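Local atomic coordinates of hypothetical protein (PDB entry 2OTM), a protein that is of unknown function but belongs to the YjgF/chorismate mutase-like family and is a putative endoribonuclease. Residues 87-96 with 116-127. Sequence-based numbering, arbitrary orientation.
Sequences LSRIKQIYRL and ASDLLLEIFGEA
Ile93 sets its CG1 over one face of the Phe124 ring, 4.1 Å from the ring centroid and only 10° off the normal, a CH-pi contact made with the side chains at about a right angle. CG1 lies anti to the carbonyl carbon (chi1 -53°), leaving CG2 to meet Leu120 CD1, one turn earlier in the helix, at 4.0 Å. Elsewhere on the ring, Leu87 CD2 packs 4.1 Å from Phe124 CZ, while Ile90 CD1 approaches CE2 obliquely. Ile93 thus joins the first strand of a beta-alpha-beta unit (strand 92-100, helix 109-124, strand 131-136) to its helix, while Leu87 and Ile90 reach the ring from the turn and loop leading into that strand; the strand and helix segments run nearly antiparallel, with axes 10.2 Å apart. Replacing Phe124 by an alanine would probably leave Ile93 CG1 without its aromatic face and open a gap beside Leu87 and Ile90. One turn before Leu120, Leu96 CD2 packs 3.6 Å from Ala116 CB; neighbouring Ser117 directs its OG to hydrogen bonds with His130 and Arg132. Past the helix end, where Gly125 turns to positive phi, Ala127 O accepts a hydrogen bond from Ile93 N (2.8 Å, 162° at the hydrogen), and Gln92 CA adds a CA-H...O contact to that same oxygen.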
ATOM      1  N   LEU B  87      15.122   4.110 -20.419  1.00 21.96           N
ATOM      2  CA  LEU B  87      13.915   4.590 -19.766  1.00 22.06           C
ATOM      3  C   LEU B  87      12.798   4.877 -20.781  1.00 22.54           C
ATOM      4  O   LEU B  87      11.639   4.950 -20.403  1.00 22.42           O
ATOM      5  CB  LEU B  87      14.229   5.822 -18.918  1.00 21.03           C
ATOM      6  CG  LEU B  87      15.023   5.588 -17.619  1.00 21.43           C
ATOM      7  CD1 LEU B  87      15.442   6.906 -17.007  1.00 20.73           C
ATOM      8  CD2 LEU B  87      14.221   4.756 -16.600  1.00 20.63           C
ATOM      9  N   SER B  88      13.151   5.038 -22.064  1.00 22.51           N
ATOM     10  CA  SER B  88      12.140   5.115 -23.137  1.00 22.64           C
ATOM     11  C   SER B  88      11.248   3.895 -23.240  1.00 23.43           C
ATOM     12  O   SER B  88      10.191   3.933 -23.847  1.00 23.09           O
ATOM     13  CB  SER B  88      12.835   5.275 -24.493  1.00 22.93           C
ATOM     14  OG  SER B  88      13.485   6.518 -24.544  1.00 24.18           O
ATOM     15  N   ARG B  89      11.719   2.786 -22.701  1.00 22.85           N
ATOM     16  CA  ARG B  89      10.965   1.526 -22.703  1.00 24.93           C
ATOM     17  C   ARG B  89       9.760   1.537 -21.759  1.00 24.92           C
ATOM     18  O   ARG B  89       8.845   0.699 -21.864  1.00 27.47           O
ATOM     19  CB  ARG B  89      11.891   0.361 -22.403  1.00 23.40           C
ATOM     20  CG  ARG B  89      12.968   0.180 -23.497  1.00 25.49           C
ATOM     21  CD  ARG B  89      14.001  -0.906 -23.214  1.00 27.93           C
ATOM     22  NE  ARG B  89      14.924  -0.948 -24.361  1.00 27.59           N
ATOM     23  CZ  ARG B  89      16.226  -1.249 -24.334  1.00 34.48           C
ATOM     24  NH1 ARG B  89      16.833  -1.607 -23.219  1.00 25.68           N
ATOM     25  NH2 ARG B  89      16.931  -1.210 -25.465  1.00 29.31           N
ATOM     26  N   ILE B  90       9.736   2.493 -20.855  1.00 24.35           N
ATOM     27  CA  ILE B  90       8.589   2.631 -19.940  1.00 23.05           C
ATOM     28  C   ILE B  90       7.410   3.283 -20.652  1.00 23.89           C
ATOM     29  O   ILE B  90       7.509   4.420 -21.138  1.00 24.26           O
ATOM     30  CB  ILE B  90       9.002   3.399 -18.679  1.00 23.05           C
ATOM     31  CG1 ILE B  90       9.977   2.533 -17.860  1.00 28.96           C
ATOM     32  CG2 ILE B  90       7.737   3.829 -17.803  1.00 24.50           C
ATOM     33  CD1 ILE B  90      10.759   3.265 -16.848  1.00 25.32           C
ATOM     34  N   LYS B  91       6.299   2.556 -20.760  1.00 21.72           N
ATOM     35  CA  LYS B  91       5.076   3.119 -21.330  1.00 21.97           C
ATOM     36  C   LYS B  91       4.451   4.170 -20.421  1.00 23.34           C
ATOM     37  O   LYS B  91       3.989   5.192 -20.884  1.00 21.39           O
ATOM     38  CB  LYS B  91       4.058   2.023 -21.581  1.00 23.23           C
ATOM     39  CG  LYS B  91       4.480   1.092 -22.692  1.00 30.62           C
ATOM     40  CD  LYS B  91       3.376   0.086 -23.021  1.00 38.14           C
ATOM     41  CE  LYS B  91       3.799  -0.803 -24.201  1.00 42.82           C
ATOM     42  NZ  LYS B  91       2.660  -1.556 -24.782  1.00 45.53           N
ATOM     43  N   GLN B  92       4.440   3.903 -19.117  1.00 22.87           N
ATOM     44  CA  GLN B  92       3.941   4.869 -18.137  1.00 23.03           C
ATOM     45  C   GLN B  92       4.412   4.508 -16.763  1.00 21.05           C
ATOM     46  O   GLN B  92       4.566   3.348 -16.460  1.00 21.87           O
ATOM     47  CB  GLN B  92       2.394   4.920 -18.103  1.00 25.12           C
ATOM     48  CG  GLN B  92       1.710   3.573 -17.978  1.00 34.02           C
ATOM     49  CD  GLN B  92       0.206   3.673 -17.610  1.00 36.16           C
ATOM     50  OE1 GLN B  92      -0.298   4.739 -17.221  1.00 38.59           O
ATOM     51  NE2 GLN B  92      -0.496   2.553 -17.725  1.00 21.25           N
ATOM     52  N   ILE B  93       4.662   5.520 -15.953  1.00 21.46           N
ATOM     53  CA  ILE B  93       4.793   5.365 -14.515  1.00 20.60           C
ATOM     54  C   ILE B  93       3.402   5.612 -14.003  1.00 21.10           C
ATOM     55  O   ILE B  93       2.999   6.769 -13.894  1.00 22.77           O
ATOM     56  CB  ILE B  93       5.711   6.424 -13.872  1.00 23.23           C
ATOM     57  CG1 ILE B  93       7.088   6.485 -14.549  1.00 27.97           C
ATOM     58  CG2 ILE B  93       5.841   6.135 -12.351  1.00 17.63           C
ATOM     59  CD1 ILE B  93       7.898   5.329 -14.293  1.00 26.93           C
ATOM     60  N   TYR B  94       2.632   4.547 -13.798  1.00 19.02           N
ATOM     61  CA  TYR B  94       1.203   4.700 -13.529  1.00 20.71           C
ATOM     62  C   TYR B  94       0.879   4.940 -12.051  1.00 19.61           C
ATOM     63  O   TYR B  94      -0.245   5.347 -11.726  1.00 20.29           O
ATOM     64  CB  TYR B  94       0.378   3.506 -14.036  1.00 20.48           C
ATOM     65  CG  TYR B  94       0.728   2.176 -13.443  1.00 23.64           C
ATOM     66  CD1 TYR B  94       0.120   1.742 -12.281  1.00 26.64           C
ATOM     67  CD2 TYR B  94       1.656   1.334 -14.052  1.00 25.54           C
ATOM     68  CE1 TYR B  94       0.414   0.517 -11.730  1.00 22.90           C
ATOM     69  CE2 TYR B  94       1.978   0.087 -13.470  1.00 23.08           C
ATOM     70  CZ  TYR B  94       1.326  -0.304 -12.333  1.00 25.65           C
ATOM     71  OH  TYR B  94       1.587  -1.490 -11.750  1.00 25.78           O
ATOM     72  N   ARG B  95       1.839   4.672 -11.165  1.00 20.44           N
ATOM     73  CA  ARG B  95       1.583   4.787  -9.727  1.00 20.30           C
ATOM     74  C   ARG B  95       2.840   5.149  -8.952  1.00 19.15           C
ATOM     75  O   ARG B  95       3.924   4.622  -9.208  1.00 20.06           O
ATOM     76  CB  ARG B  95       1.039   3.462  -9.220  1.00 21.46           C
ATOM     77  CG  ARG B  95       0.667   3.401  -7.752  1.00 28.20           C
ATOM     78  CD  ARG B  95      -0.666   3.963  -7.572  1.00 25.79           C
ATOM     79  NE  ARG B  95      -1.376   3.421  -6.429  1.00 27.82           N
ATOM     80  CZ  ARG B  95      -2.668   3.658  -6.207  1.00 27.10           C
ATOM     81  NH1 ARG B  95      -3.338   4.426  -7.040  1.00 26.85           N
ATOM     82  NH2 ARG B  95      -3.282   3.140  -5.161  1.00 28.02           N
ATOM     83  N   LEU B  96       2.678   6.100  -8.033  1.00 17.97           N
ATOM     84  CA  LEU B  96       3.692   6.502  -7.059  1.00 17.86           C
ATOM     85  C   LEU B  96       3.106   6.211  -5.686  1.00 19.32           C
ATOM     86  O   LEU B  96       1.971   6.585  -5.437  1.00 19.13           O
ATOM     87  CB  LEU B  96       3.926   8.001  -7.160  1.00 19.46           C
ATOM     88  CG  LEU B  96       4.566   8.748  -5.984  1.00 21.89           C
ATOM     89  CD1 LEU B  96       5.992   8.202  -5.765  1.00 17.06           C
ATOM     90  CD2 LEU B  96       4.529  10.280  -6.227  1.00 21.51           C
ATOM     91  N   ALA B 116       8.287  14.149  -5.478  1.00 19.77           N
ATOM     92  CA  ALA B 116       8.262  12.949  -6.294  1.00 19.58           C
ATOM     93  C   ALA B 116       7.398  13.147  -7.539  1.00 20.12           C
ATOM     94  O   ALA B 116       7.841  12.899  -8.648  1.00 20.38           O
ATOM     95  CB  ALA B 116       7.744  11.734  -5.469  1.00 17.94           C
ATOM     96  N   SER B 117       6.149  13.551  -7.362  1.00 20.59           N
ATOM     97  CA  SER B 117       5.220  13.678  -8.491  1.00 20.24           C
ATOM     98  C   SER B 117       5.744  14.627  -9.553  1.00 21.17           C
ATOM     99  O   SER B 117       5.675  14.309 -10.746  1.00 20.66           O
ATOM    100  CB  SER B 117       3.823  14.090  -8.023  1.00 19.59           C
ATOM    101  OG  SER B 117       3.219  13.078  -7.213  1.00 19.53           O
ATOM    102  N   ASP B 118       6.300  15.772  -9.131  1.00 18.88           N
ATOM    103  CA  ASP B 118       6.781  16.771 -10.102  1.00 22.07           C
ATOM    104  C   ASP B 118       7.961  16.215 -10.889  1.00 21.61           C
ATOM    105  O   ASP B 118       8.103  16.516 -12.070  1.00 23.09           O
ATOM    106  CB  ASP B 118       7.224  18.055  -9.394  1.00 21.07           C
ATOM    107  CG  ASP B 118       6.071  18.840  -8.798  1.00 22.09           C
ATOM    108  OD1 ASP B 118       4.895  18.540  -9.101  1.00 21.19           O
ATOM    109  OD2 ASP B 118       6.351  19.777  -8.039  1.00 22.50           O
ATOM    110  N   LEU B 119       8.835  15.456 -10.256  1.00 21.96           N
ATOM    111  CA  LEU B 119       9.994  14.903 -10.997  1.00 21.76           C
ATOM    112  C   LEU B 119       9.541  13.859 -12.034  1.00 22.63           C
ATOM    113  O   LEU B 119      10.059  13.793 -13.155  1.00 21.41           O
ATOM    114  CB  LEU B 119      11.011  14.296 -10.055  1.00 24.56           C
ATOM    115  CG  LEU B 119      12.324  13.834 -10.706  1.00 27.04           C
ATOM    116  CD1 LEU B 119      13.181  14.986 -11.231  1.00 20.49           C
ATOM    117  CD2 LEU B 119      13.080  12.986  -9.687  1.00 23.38           C
ATOM    118  N   LEU B 120       8.543  13.063 -11.675  1.00 19.97           N
ATOM    119  CA  LEU B 120       8.024  12.059 -12.619  1.00 21.47           C
ATOM    120  C   LEU B 120       7.501  12.761 -13.894  1.00 22.26           C
ATOM    121  O   LEU B 120       7.781  12.329 -15.027  1.00 23.09           O
ATOM    122  CB  LEU B 120       6.928  11.232 -11.980  1.00 21.59           C
ATOM    123  CG  LEU B 120       7.372  10.280 -10.849  1.00 21.27           C
ATOM    124  CD1 LEU B 120       6.198   9.495 -10.243  1.00 21.61           C
ATOM    125  CD2 LEU B 120       8.459   9.313 -11.396  1.00 21.89           C
ATOM    126  N   LEU B 121       6.785  13.855 -13.704  1.00 23.16           N
ATOM    127  CA  LEU B 121       6.259  14.629 -14.836  1.00 21.53           C
ATOM    128  C   LEU B 121       7.382  15.314 -15.619  1.00 23.31           C
ATOM    129  O   LEU B 121       7.366  15.314 -16.847  1.00 22.76           O
ATOM    130  CB  LEU B 121       5.233  15.640 -14.340  1.00 23.71           C
ATOM    131  CG  LEU B 121       3.923  15.031 -13.814  1.00 21.17           C
ATOM    132  CD1 LEU B 121       3.099  16.070 -13.081  1.00 30.18           C
ATOM    133  CD2 LEU B 121       3.140  14.394 -14.935  1.00 23.19           C
ATOM    134  N   GLU B 122       8.364  15.861 -14.917  1.00 23.13           N
ATOM    135  CA  GLU B 122       9.499  16.533 -15.552  1.00 25.06           C
ATOM    136  C   GLU B 122      10.300  15.573 -16.429  1.00 25.66           C
ATOM    137  O   GLU B 122      10.658  15.875 -17.569  1.00 26.64           O
ATOM    138  CB  GLU B 122      10.392  17.098 -14.468  1.00 26.16           C
ATOM    139  CG  GLU B 122      11.647  17.820 -14.935  1.00 35.97           C
ATOM    140  CD  GLU B 122      12.468  18.353 -13.754  1.00 43.75           C
ATOM    141  OE1 GLU B 122      11.953  18.375 -12.598  1.00 39.25           O
ATOM    142  OE2 GLU B 122      13.624  18.747 -13.996  1.00 50.04           O
ATOM    143  N   ILE B 123      10.538  14.372 -15.926  1.00 23.34           N
ATOM    144  CA  ILE B 123      11.434  13.459 -16.582  1.00 22.80           C
ATOM    145  C   ILE B 123      10.716  12.590 -17.612  1.00 24.20           C
ATOM    146  O   ILE B 123      11.289  12.305 -18.682  1.00 23.22           O
ATOM    147  CB  ILE B 123      12.202  12.589 -15.548  1.00 25.47           C
ATOM    148  CG1 ILE B 123      13.045  13.476 -14.619  1.00 23.80           C
ATOM    149  CG2 ILE B 123      13.097  11.517 -16.210  1.00 22.37           C
ATOM    150  CD1 ILE B 123      14.001  14.446 -15.327  1.00 21.81           C
ATOM    151  N   PHE B 124       9.489  12.158 -17.308  1.00 22.38           N
ATOM    152  CA  PHE B 124       8.761  11.249 -18.214  1.00 23.60           C
ATOM    153  C   PHE B 124       7.693  11.909 -19.047  1.00 23.35           C
ATOM    154  O   PHE B 124       7.102  11.264 -19.922  1.00 22.75           O
ATOM    155  CB  PHE B 124       8.173  10.066 -17.461  1.00 22.57           C
ATOM    156  CG  PHE B 124       9.219   9.143 -16.922  1.00 24.31           C
ATOM    157  CD1 PHE B 124       9.788   9.381 -15.671  1.00 26.53           C
ATOM    158  CD2 PHE B 124       9.700   8.083 -17.696  1.00 24.78           C
ATOM    159  CE1 PHE B 124      10.792   8.548 -15.176  1.00 29.31           C
ATOM    160  CE2 PHE B 124      10.686   7.239 -17.207  1.00 26.48           C
ATOM    161  CZ  PHE B 124      11.238   7.473 -15.944  1.00 28.45           C
ATOM    162  N   GLY B 125       7.435  13.181 -18.795  1.00 23.89           N
ATOM    163  CA  GLY B 125       6.375  13.886 -19.502  1.00 25.14           C
ATOM    164  C   GLY B 125       5.025  13.233 -19.330  1.00 26.72           C
ATOM    165  O   GLY B 125       4.625  12.861 -18.220  1.00 25.23           O
ATOM    166  N   GLU B 126       4.297  13.079 -20.434  1.00 27.26           N
ATOM    167  CA  GLU B 126       2.974  12.492 -20.354  1.00 26.90           C
ATOM    168  C   GLU B 126       3.034  11.074 -19.838  1.00 26.30           C
ATOM    169  O   GLU B 126       2.091  10.632 -19.190  1.00 27.38           O
ATOM    170  CB  GLU B 126       2.255  12.550 -21.724  1.00 30.87           C
ATOM    171  CG  GLU B 126       1.786  13.940 -22.094  1.00 38.32           C
ATOM    172  CD  GLU B 126       0.743  14.490 -21.127  1.00 49.07           C
ATOM    173  OE1 GLU B 126      -0.353  13.900 -21.050  1.00 59.39           O
ATOM    174  OE2 GLU B 126       1.013  15.511 -20.451  1.00 56.92           O
ATOM    175  N   ALA B 127       4.137  10.372 -20.093  1.00 22.37           N
ATOM    176  CA  ALA B 127       4.331   9.016 -19.558  1.00 22.60           C
ATOM    177  C   ALA B 127       4.541   8.990 -18.023  1.00 22.64           C
ATOM    178  O   ALA B 127       4.572   7.922 -17.438  1.00 24.61           O
ATOM    179  CB  ALA B 127       5.493   8.332 -20.247  1.00 21.45           C
TER